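Local coordinates for oligopeptide ABC transporter, periplasmic oligopeptide-binding protein, putative (Thermotoga maritima MSB8, PDB 5IPW), which probably binds oligopeptides in the periplasm as the solute-binding component of an ABC transporter, at residues Gly295-Ala309 and Asp595-Asn607. Residues are numbered along the deposited sequence; the frame is centred on the assembly and turned at random.
Sequences GEIDMQWRHIGGLGA and DLSPAIAKNNFRN
The Phe605 ring carries the backbone carbonyl carbon of Asp298 and CB of Met299 over one face; Met299 CB stands 3.6 Å from the Phe605 ring centroid and 25° off the normal, which identifies a CH-pi contact. With CG anti to the backbone N (chi1 -164°), Phe605 lays this ring against the start of strand 299-300. The Trp301 indole instead works through its edge. Its NE1 donates to Ser597 OG at 2.9 Å, slightly tilted from the ring plane, and more weakly to Ser597 O, while the methyl of Ala599 sits near the plane beside the same ring. Ser597 OG in turn donates to Gly305 O at 3.3 Å, from above the carbonyl plane, so the hydroxyl links indole and helix 304-307. A leucine in place of Trp301 would probably leave Ser597 OG without its indole donor and open a gap beside that serine. Between the rings, Gln300 and Ile600 form an antiparallel hydrogen-bonded pair, N to O 3.1 Å both ways. Lys602 N reaches Asp298 O at 2.8 Å with a nearly straight 167° N-H...O angle, and the lysine chain bends back over Ile297 O, CG 3.5 Å away. Asp298 OD1 pairs with Arg64. Strand 299-300 is outermost within this chain in a mixed sheet where 599-602, returning from near the C-terminus, inserts between it and 326-333, consistent with the family 5 solute-binding fold.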
ATOM      1  N   GLY A 295     -28.785  -1.247  -0.668  1.00 52.90           N
ATOM      2  CA  GLY A 295     -28.516  -1.320   0.761  1.00 53.10           C
ATOM      3  C   GLY A 295     -28.398  -2.739   1.270  1.00 53.43           C
ATOM      4  O   GLY A 295     -28.758  -3.024   2.415  1.00 53.47           O
ATOM      5  N   GLU A 296     -27.895  -3.629   0.420  1.00 54.26           N
ATOM      6  CA  GLU A 296     -27.710  -5.029   0.794  1.00 57.55           C
ATOM      7  C   GLU A 296     -26.263  -5.324   1.205  1.00 53.62           C
ATOM      8  O   GLU A 296     -25.932  -6.459   1.532  1.00 52.86           O
ATOM      9  CB  GLU A 296     -28.142  -5.948  -0.351  1.00 62.18           C
ATOM     10  CG  GLU A 296     -29.650  -6.018  -0.541  1.00 67.65           C
ATOM     11  CD  GLU A 296     -30.072  -6.982  -1.640  1.00 73.17           C
ATOM     12  OE1 GLU A 296     -29.210  -7.413  -2.434  1.00 76.83           O
ATOM     13  OE2 GLU A 296     -31.276  -7.310  -1.710  1.00 77.94           O
ATOM     14  N   ILE A 297     -25.413  -4.300   1.184  1.00 48.91           N
ATOM     15  CA  ILE A 297     -24.043  -4.410   1.660  1.00 46.55           C
ATOM     16  C   ILE A 297     -23.860  -3.491   2.872  1.00 45.67           C
ATOM     17  O   ILE A 297     -24.098  -2.287   2.790  1.00 49.29           O
ATOM     18  CB  ILE A 297     -23.043  -4.019   0.562  1.00 45.72           C
ATOM     19  CG1 ILE A 297     -23.238  -4.918  -0.663  1.00 43.90           C
ATOM     20  CG2 ILE A 297     -21.615  -4.098   1.100  1.00 47.44           C
ATOM     21  CD1 ILE A 297     -22.205  -4.731  -1.755  1.00 43.39           C
ATOM     22  N   ASP A 298     -23.434  -4.072   3.990  1.00 42.98           N
ATOM     23  CA  ASP A 298     -23.315  -3.346   5.253  1.00 40.16           C
ATOM     24  C   ASP A 298     -22.117  -2.407   5.276  1.00 38.23           C
ATOM     25  O   ASP A 298     -22.207  -1.292   5.790  1.00 36.99           O
ATOM     26  CB  ASP A 298     -23.247  -4.328   6.408  1.00 40.32           C
ATOM     27  CG  ASP A 298     -24.590  -4.951   6.711  1.00 40.90           C
ATOM     28  OD1 ASP A 298     -25.591  -4.198   6.728  1.00 41.35           O
ATOM     29  OD2 ASP A 298     -24.642  -6.182   6.953  1.00 39.08           O
ATOM     30  N   MET A 299     -21.003  -2.860   4.716  1.00 36.74           N
ATOM     31  CA  MET A 299     -19.860  -1.993   4.460  1.00 37.09           C
ATOM     32  C   MET A 299     -18.882  -2.699   3.536  1.00 36.56           C
ATOM     33  O   MET A 299     -18.547  -3.871   3.744  1.00 38.00           O
ATOM     34  CB  MET A 299     -19.183  -1.551   5.781  1.00 38.37           C
ATOM     35  CG  MET A 299     -17.685  -1.833   5.914  1.00 38.10           C
ATOM     36  SD  MET A 299     -16.598  -0.811   4.940  1.00 39.21           S
ATOM     37  CE  MET A 299     -15.282  -1.948   4.662  1.00 37.59           C
ATOM     38  N   GLN A 300     -18.416  -1.985   2.522  1.00 36.20           N
ATOM     39  CA  GLN A 300     -17.438  -2.544   1.609  1.00 38.16           C
ATOM     40  C   GLN A 300     -16.788  -1.449   0.805  1.00 39.18           C
ATOM     41  O   GLN A 300     -17.396  -0.427   0.498  1.00 38.78           O
ATOM     42  CB  GLN A 300     -18.081  -3.564   0.664  1.00 40.31           C
ATOM     43  CG  GLN A 300     -17.072  -4.360  -0.150  1.00 41.58           C
ATOM     44  CD  GLN A 300     -17.654  -5.628  -0.769  1.00 41.77           C
ATOM     45  OE1 GLN A 300     -18.585  -6.230  -0.240  1.00 40.07           O
ATOM     46  NE2 GLN A 300     -17.087  -6.042  -1.896  1.00 42.83           N
ATOM     47  N   TRP A 301     -15.523  -1.672   0.494  1.00 42.50           N
ATOM     48  CA  TRP A 301     -14.765  -0.801  -0.379  1.00 45.25           C
ATOM     49  C   TRP A 301     -14.266  -1.570  -1.592  1.00 50.01           C
ATOM     50  O   TRP A 301     -14.176  -1.016  -2.691  1.00 51.16           O
ATOM     51  CB  TRP A 301     -13.569  -0.228   0.382  1.00 44.71           C
ATOM     52  CG  TRP A 301     -12.570   0.463  -0.488  1.00 43.83           C
ATOM     53  CD1 TRP A 301     -12.664   1.715  -1.001  1.00 44.34           C
ATOM     54  CD2 TRP A 301     -11.322  -0.064  -0.938  1.00 45.33           C
ATOM     55  NE1 TRP A 301     -11.547   2.008  -1.749  1.00 44.87           N
ATOM     56  CE2 TRP A 301     -10.709   0.930  -1.731  1.00 44.58           C
ATOM     57  CE3 TRP A 301     -10.656  -1.283  -0.743  1.00 45.65           C
ATOM     58  CZ2 TRP A 301      -9.464   0.749  -2.335  1.00 46.77           C
ATOM     59  CZ3 TRP A 301      -9.410  -1.466  -1.342  1.00 45.53           C
ATOM     60  CH2 TRP A 301      -8.828  -0.453  -2.131  1.00 46.55           C
ATOM     61  N   ARG A 302     -13.959  -2.849  -1.395  1.00 53.05           N
ATOM     62  CA  ARG A 302     -13.115  -3.576  -2.322  1.00 54.48           C
ATOM     63  C   ARG A 302     -13.500  -3.362  -3.789  1.00 58.06           C
ATOM     64  O   ARG A 302     -12.720  -2.786  -4.564  1.00 61.95           O
ATOM     65  CB  ARG A 302     -13.090  -5.059  -1.983  1.00 52.08           C
ATOM     66  CG  ARG A 302     -12.077  -5.822  -2.811  1.00 51.05           C
ATOM     67  CD  ARG A 302     -11.777  -7.172  -2.201  1.00 51.35           C
ATOM     68  NE  ARG A 302     -10.924  -7.990  -3.062  1.00 50.98           N
ATOM     69  CZ  ARG A 302      -9.626  -7.786  -3.269  1.00 48.27           C
ATOM     70  NH1 ARG A 302      -8.997  -6.774  -2.700  1.00 48.59           N
ATOM     71  NH2 ARG A 302      -8.945  -8.601  -4.064  1.00 49.08           N
ATOM     72  N   HIS A 303     -14.681  -3.808  -4.189  1.00 54.55           N
ATOM     73  CA  HIS A 303     -15.036  -3.669  -5.604  1.00 52.95           C
ATOM     74  C   HIS A 303     -15.783  -2.385  -5.887  1.00 55.40           C
ATOM     75  O   HIS A 303     -15.753  -1.888  -7.004  1.00 61.29           O
ATOM     76  CB  HIS A 303     -15.781  -4.895  -6.073  1.00 49.30           C
ATOM     77  CG  HIS A 303     -14.965  -6.134  -5.932  1.00 47.08           C
ATOM     78  ND1 HIS A 303     -13.727  -6.269  -6.521  1.00 45.06           N
ATOM     79  CD2 HIS A 303     -15.170  -7.267  -5.221  1.00 45.50           C
ATOM     80  CE1 HIS A 303     -13.221  -7.448  -6.211  1.00 44.90           C
ATOM     81  NE2 HIS A 303     -14.076  -8.071  -5.420  1.00 44.85           N
ATOM     82  N   ILE A 304     -16.405  -1.841  -4.844  1.00 58.43           N
ATOM     83  CA  ILE A 304     -17.061  -0.535  -4.871  1.00 57.07           C
ATOM     84  C   ILE A 304     -16.088   0.578  -5.301  1.00 59.28           C
ATOM     85  O   ILE A 304     -16.444   1.436  -6.111  1.00 57.47           O
ATOM     86  CB  ILE A 304     -17.627  -0.160  -3.472  1.00 54.76           C
ATOM     87  CG1 ILE A 304     -18.346  -1.332  -2.786  1.00 51.59           C
ATOM     88  CG2 ILE A 304     -18.569   1.030  -3.572  1.00 56.43           C
ATOM     89  CD1 ILE A 304     -19.367  -2.043  -3.638  1.00 51.77           C
ATOM     90  N   GLY A 305     -14.871   0.545  -4.752  1.00 63.41           N
ATOM     91  CA  GLY A 305     -13.868   1.608  -4.932  1.00 69.02           C
ATOM     92  C   GLY A 305     -13.131   1.679  -6.270  1.00 76.78           C
ATOM     93  O   GLY A 305     -12.446   2.669  -6.546  1.00 79.84           O
ATOM     94  N   GLY A 306     -13.237   0.632  -7.088  1.00 82.16           N
ATOM     95  CA  GLY A 306     -12.753   0.669  -8.480  1.00 82.42           C
ATOM     96  C   GLY A 306     -13.836   1.150  -9.436  1.00 82.19           C
ATOM     97  O   GLY A 306     -13.558   1.860 -10.403  1.00 77.23           O
ATOM     98  N   LEU A 307     -15.073   0.747  -9.152  1.00 86.38           N
ATOM     99  CA  LEU A 307     -16.248   1.206  -9.883  1.00 90.46           C
ATOM    100  C   LEU A 307     -16.504   2.699  -9.649  1.00 92.81           C
ATOM    101  O   LEU A 307     -16.870   3.419 -10.579  1.00 98.87           O
ATOM    102  CB  LEU A 307     -17.485   0.391  -9.474  1.00 92.70           C
ATOM    103  CG  LEU A 307     -17.444  -1.127  -9.717  1.00 94.35           C
ATOM    104  CD1 LEU A 307     -18.694  -1.797  -9.160  1.00 94.78           C
ATOM    105  CD2 LEU A 307     -17.272  -1.461 -11.193  1.00 94.86           C
ATOM    106  N   GLY A 308     -16.297   3.159  -8.415  1.00 90.70           N
ATOM    107  CA  GLY A 308     -16.464   4.575  -8.065  1.00 92.85           C
ATOM    108  C   GLY A 308     -15.521   5.566  -8.746  1.00 96.61           C
ATOM    109  O   GLY A 308     -15.749   6.782  -8.692  1.00 93.09           O
ATOM    110  N   ALA A 309     -14.451   5.060  -9.363  1.00101.77           N
ATOM    111  CA  ALA A 309     -13.597   5.876 -10.232  1.00103.69           C
ATOM    112  C   ALA A 309     -14.395   6.390 -11.434  1.00106.21           C
ATOM    113  O   ALA A 309     -14.291   7.563 -11.799  1.00107.30           O
ATOM    114  CB  ALA A 309     -12.389   5.075 -10.700  1.00102.31           C
ATOM    115  N   ASP A 595      -7.438  10.271  -7.169  1.00 71.50           N
ATOM    116  CA  ASP A 595      -8.738   9.740  -7.596  1.00 74.88           C
ATOM    117  C   ASP A 595      -9.586   9.386  -6.380  1.00 74.01           C
ATOM    118  O   ASP A 595      -9.068   8.973  -5.343  1.00 75.16           O
ATOM    119  CB  ASP A 595      -8.588   8.459  -8.429  1.00 78.18           C
ATOM    120  CG  ASP A 595      -7.884   8.686  -9.746  1.00 81.06           C
ATOM    121  OD1 ASP A 595      -6.731   9.164  -9.727  1.00 81.55           O
ATOM    122  OD2 ASP A 595      -8.477   8.360 -10.796  1.00 86.62           O
ATOM    123  N   LEU A 596     -10.895   9.531  -6.511  1.00 70.59           N
ATOM    124  CA  LEU A 596     -11.791   9.075  -5.471  1.00 65.81           C
ATOM    125  C   LEU A 596     -11.826   7.559  -5.565  1.00 64.13           C
ATOM    126  O   LEU A 596     -11.905   7.011  -6.658  1.00 69.31           O
ATOM    127  CB  LEU A 596     -13.190   9.666  -5.661  1.00 68.01           C
ATOM    128  CG  LEU A 596     -13.944  10.123  -4.412  1.00 68.22           C
ATOM    129  CD1 LEU A 596     -13.163  11.144  -3.595  1.00 68.06           C
ATOM    130  CD2 LEU A 596     -15.271  10.719  -4.840  1.00 68.17           C
ATOM    131  N   SER A 597     -11.727   6.895  -4.417  1.00 61.24           N
ATOM    132  CA  SER A 597     -11.818   5.438  -4.319  1.00 57.61           C
ATOM    133  C   SER A 597     -12.813   5.130  -3.210  1.00 54.46           C
ATOM    134  O   SER A 597     -12.424   4.753  -2.107  1.00 56.28           O
ATOM    135  CB  SER A 597     -10.445   4.835  -3.996  1.00 58.16           C
ATOM    136  OG  SER A 597     -10.497   3.418  -4.010  1.00 56.92           O
ATOM    137  N   PRO A 598     -14.106   5.311  -3.497  1.00 50.42           N
ATOM    138  CA  PRO A 598     -15.100   5.376  -2.441  1.00 48.40           C
ATOM    139  C   PRO A 598     -15.512   4.031  -1.868  1.00 46.57           C
ATOM    140  O   PRO A 598     -15.361   2.990  -2.506  1.00 47.75           O
ATOM    141  CB  PRO A 598     -16.292   6.027  -3.137  1.00 48.97           C
ATOM    142  CG  PRO A 598     -16.188   5.540  -4.534  1.00 50.03           C
ATOM    143  CD  PRO A 598     -14.712   5.505  -4.824  1.00 50.96           C
ATOM    144  N   ALA A 599     -16.038   4.088  -0.656  1.00 43.10           N
ATOM    145  CA  ALA A 599     -16.578   2.927   0.017  1.00 42.26           C
ATOM    146  C   ALA A 599     -17.972   3.293   0.448  1.00 41.12           C
ATOM    147  O   ALA A 599     -18.364   4.462   0.385  1.00 40.22           O
ATOM    148  CB  ALA A 599     -15.734   2.584   1.234  1.00 41.57           C
ATOM    149  N   ILE A 600     -18.727   2.303   0.888  1.00 41.13           N
ATOM    150  CA  ILE A 600     -20.018   2.576   1.485  1.00 41.99           C
ATOM    151  C   ILE A 600     -20.127   1.868   2.815  1.00 39.19           C
ATOM    152  O   ILE A 600     -19.483   0.845   3.041  1.00 37.24           O
ATOM    153  CB  ILE A 600     -21.200   2.188   0.567  1.00 45.27           C
ATOM    154  CG1 ILE A 600     -21.349   0.670   0.433  1.00 49.23           C
ATOM    155  CG2 ILE A 600     -21.030   2.828  -0.803  1.00 46.10           C
ATOM    156  CD1 ILE A 600     -22.637   0.254  -0.257  1.00 51.17           C
ATOM    157  N   ALA A 601     -20.932   2.453   3.689  1.00 37.59           N
ATOM    158  CA  ALA A 601     -21.250   1.870   4.967  1.00 38.12           C
ATOM    159  C   ALA A 601     -22.690   2.213   5.271  1.00 37.99           C
ATOM    160  O   ALA A 601     -23.088   3.354   5.157  1.00 37.94           O
ATOM    161  CB  ALA A 601     -20.339   2.437   6.042  1.00 38.56           C
ATOM    162  N   LYS A 602     -23.474   1.222   5.651  1.00 39.53           N
ATOM    163  CA  LYS A 602     -24.812   1.477   6.126  1.00 42.79           C
ATOM    164  C   LYS A 602     -24.771   2.488   7.263  1.00 42.96           C
ATOM    165  O   LYS A 602     -23.780   2.591   7.979  1.00 43.05           O
ATOM    166  CB  LYS A 602     -25.465   0.184   6.610  1.00 44.88           C
ATOM    167  CG  LYS A 602     -25.778  -0.794   5.488  1.00 47.91           C
ATOM    168  CD  LYS A 602     -27.022  -0.406   4.714  1.00 49.34           C
ATOM    169  CE  LYS A 602     -28.278  -0.794   5.471  1.00 50.47           C
ATOM    170  NZ  LYS A 602     -29.456  -0.655   4.577  1.00 54.05           N
ATOM    171  N   ASN A 603     -25.864   3.218   7.432  1.00 42.33           N
ATOM    172  CA  ASN A 603     -25.957   4.229   8.474  1.00 42.26           C
ATOM    173  C   ASN A 603     -25.833   3.677   9.888  1.00 39.98           C
ATOM    174  O   ASN A 603     -25.491   4.423  10.804  1.00 38.72           O
ATOM    175  CB  ASN A 603     -27.271   5.002   8.346  1.00 42.60           C
ATOM    176  CG  ASN A 603     -27.323   5.838   7.091  1.00 43.59           C
ATOM    177  OD1 ASN A 603     -26.291   6.249   6.567  1.00 46.75           O
ATOM    178  ND2 ASN A 603     -28.524   6.085   6.594  1.00 46.52           N
ATOM    179  N   ASN A 604     -26.118   2.387  10.062  1.00 37.66           N
ATOM    180  CA  ASN A 604     -26.001   1.747  11.372  1.00 36.85           C
ATOM    181  C   ASN A 604     -24.711   0.928  11.510  1.00 36.36           C
ATOM    182  O   ASN A 604     -24.548   0.160  12.464  1.00 34.05           O
ATOM    183  CB  ASN A 604     -27.228   0.879  11.656  1.00 36.68           C
ATOM    184  CG  ASN A 604     -27.279  -0.380  10.807  1.00 37.04           C
ATOM    185  OD1 ASN A 604     -26.801  -0.406   9.664  1.00 36.31           O
ATOM    186  ND2 ASN A 604     -27.869  -1.439  11.366  1.00 36.24           N
ATOM    187  N   PHE A 605     -23.811   1.103  10.543  1.00 36.06           N
ATOM    188  CA  PHE A 605     -22.523   0.442  10.533  1.00 36.29           C
ATOM    189  C   PHE A 605     -21.462   1.487  10.859  1.00 36.25           C
ATOM    190  O   PHE A 605     -21.227   2.415  10.079  1.00 38.28           O
ATOM    191  CB  PHE A 605     -22.256  -0.196   9.173  1.00 35.24           C
ATOM    192  CG  PHE A 605     -21.148  -1.202   9.196  1.00 34.89           C
ATOM    193  CD1 PHE A 605     -19.832  -0.803   9.067  1.00 34.02           C
ATOM    194  CD2 PHE A 605     -21.426  -2.551   9.377  1.00 34.24           C
ATOM    195  CE1 PHE A 605     -18.808  -1.732   9.101  1.00 34.29           C
ATOM    196  CE2 PHE A 605     -20.413  -3.486   9.404  1.00 34.07           C
ATOM    197  CZ  PHE A 605     -19.098  -3.076   9.264  1.00 35.07           C
ATOM    198  N   ARG A 606     -20.815   1.321  12.007  1.00 35.26           N
ATOM    199  CA  ARG A 606     -20.093   2.410  12.643  1.00 34.71           C
ATOM    200  C   ARG A 606     -18.621   2.125  12.855  1.00 34.19           C
ATOM    201  O   ARG A 606     -18.148   1.031  12.554  1.00 33.24           O
ATOM    202  CB  ARG A 606     -20.781   2.731  13.968  1.00 36.22           C
ATOM    203  CG  ARG A 606     -22.100   3.456  13.779  1.00 37.92           C
ATOM    204  CD  ARG A 606     -21.840   4.871  13.294  1.00 40.19           C
ATOM    205  NE  ARG A 606     -22.691   5.242  12.178  1.00 43.84           N
ATOM    206  CZ  ARG A 606     -22.594   6.386  11.500  1.00 47.72           C
ATOM    207  NH1 ARG A 606     -21.672   7.290  11.808  1.00 46.96           N
ATOM    208  NH2 ARG A 606     -23.435   6.627  10.500  1.00 52.89           N
ATOM    209  N   ASN A 607     -17.907   3.135  13.364  1.00 34.48           N
ATOM    210  CA  ASN A 607     -16.451   3.095  13.572  1.00 32.60           C
ATOM    211  C   ASN A 607     -15.682   2.964  12.258  1.00 32.71           C
ATOM    212  O   ASN A 607     -14.555   2.462  12.236  1.00 31.64           O
ATOM    213  CB  ASN A 607     -16.040   1.983  14.568  1.00 31.84           C
ATOM    214  CG  ASN A 607     -16.190   2.401  16.033  1.00 31.70           C
ATOM    215  OD1 ASN A 607     -16.346   3.568  16.361  1.00 31.55           O
ATOM    216  ND2 ASN A 607     -16.129   1.429  16.917  1.00 32.34           N
TER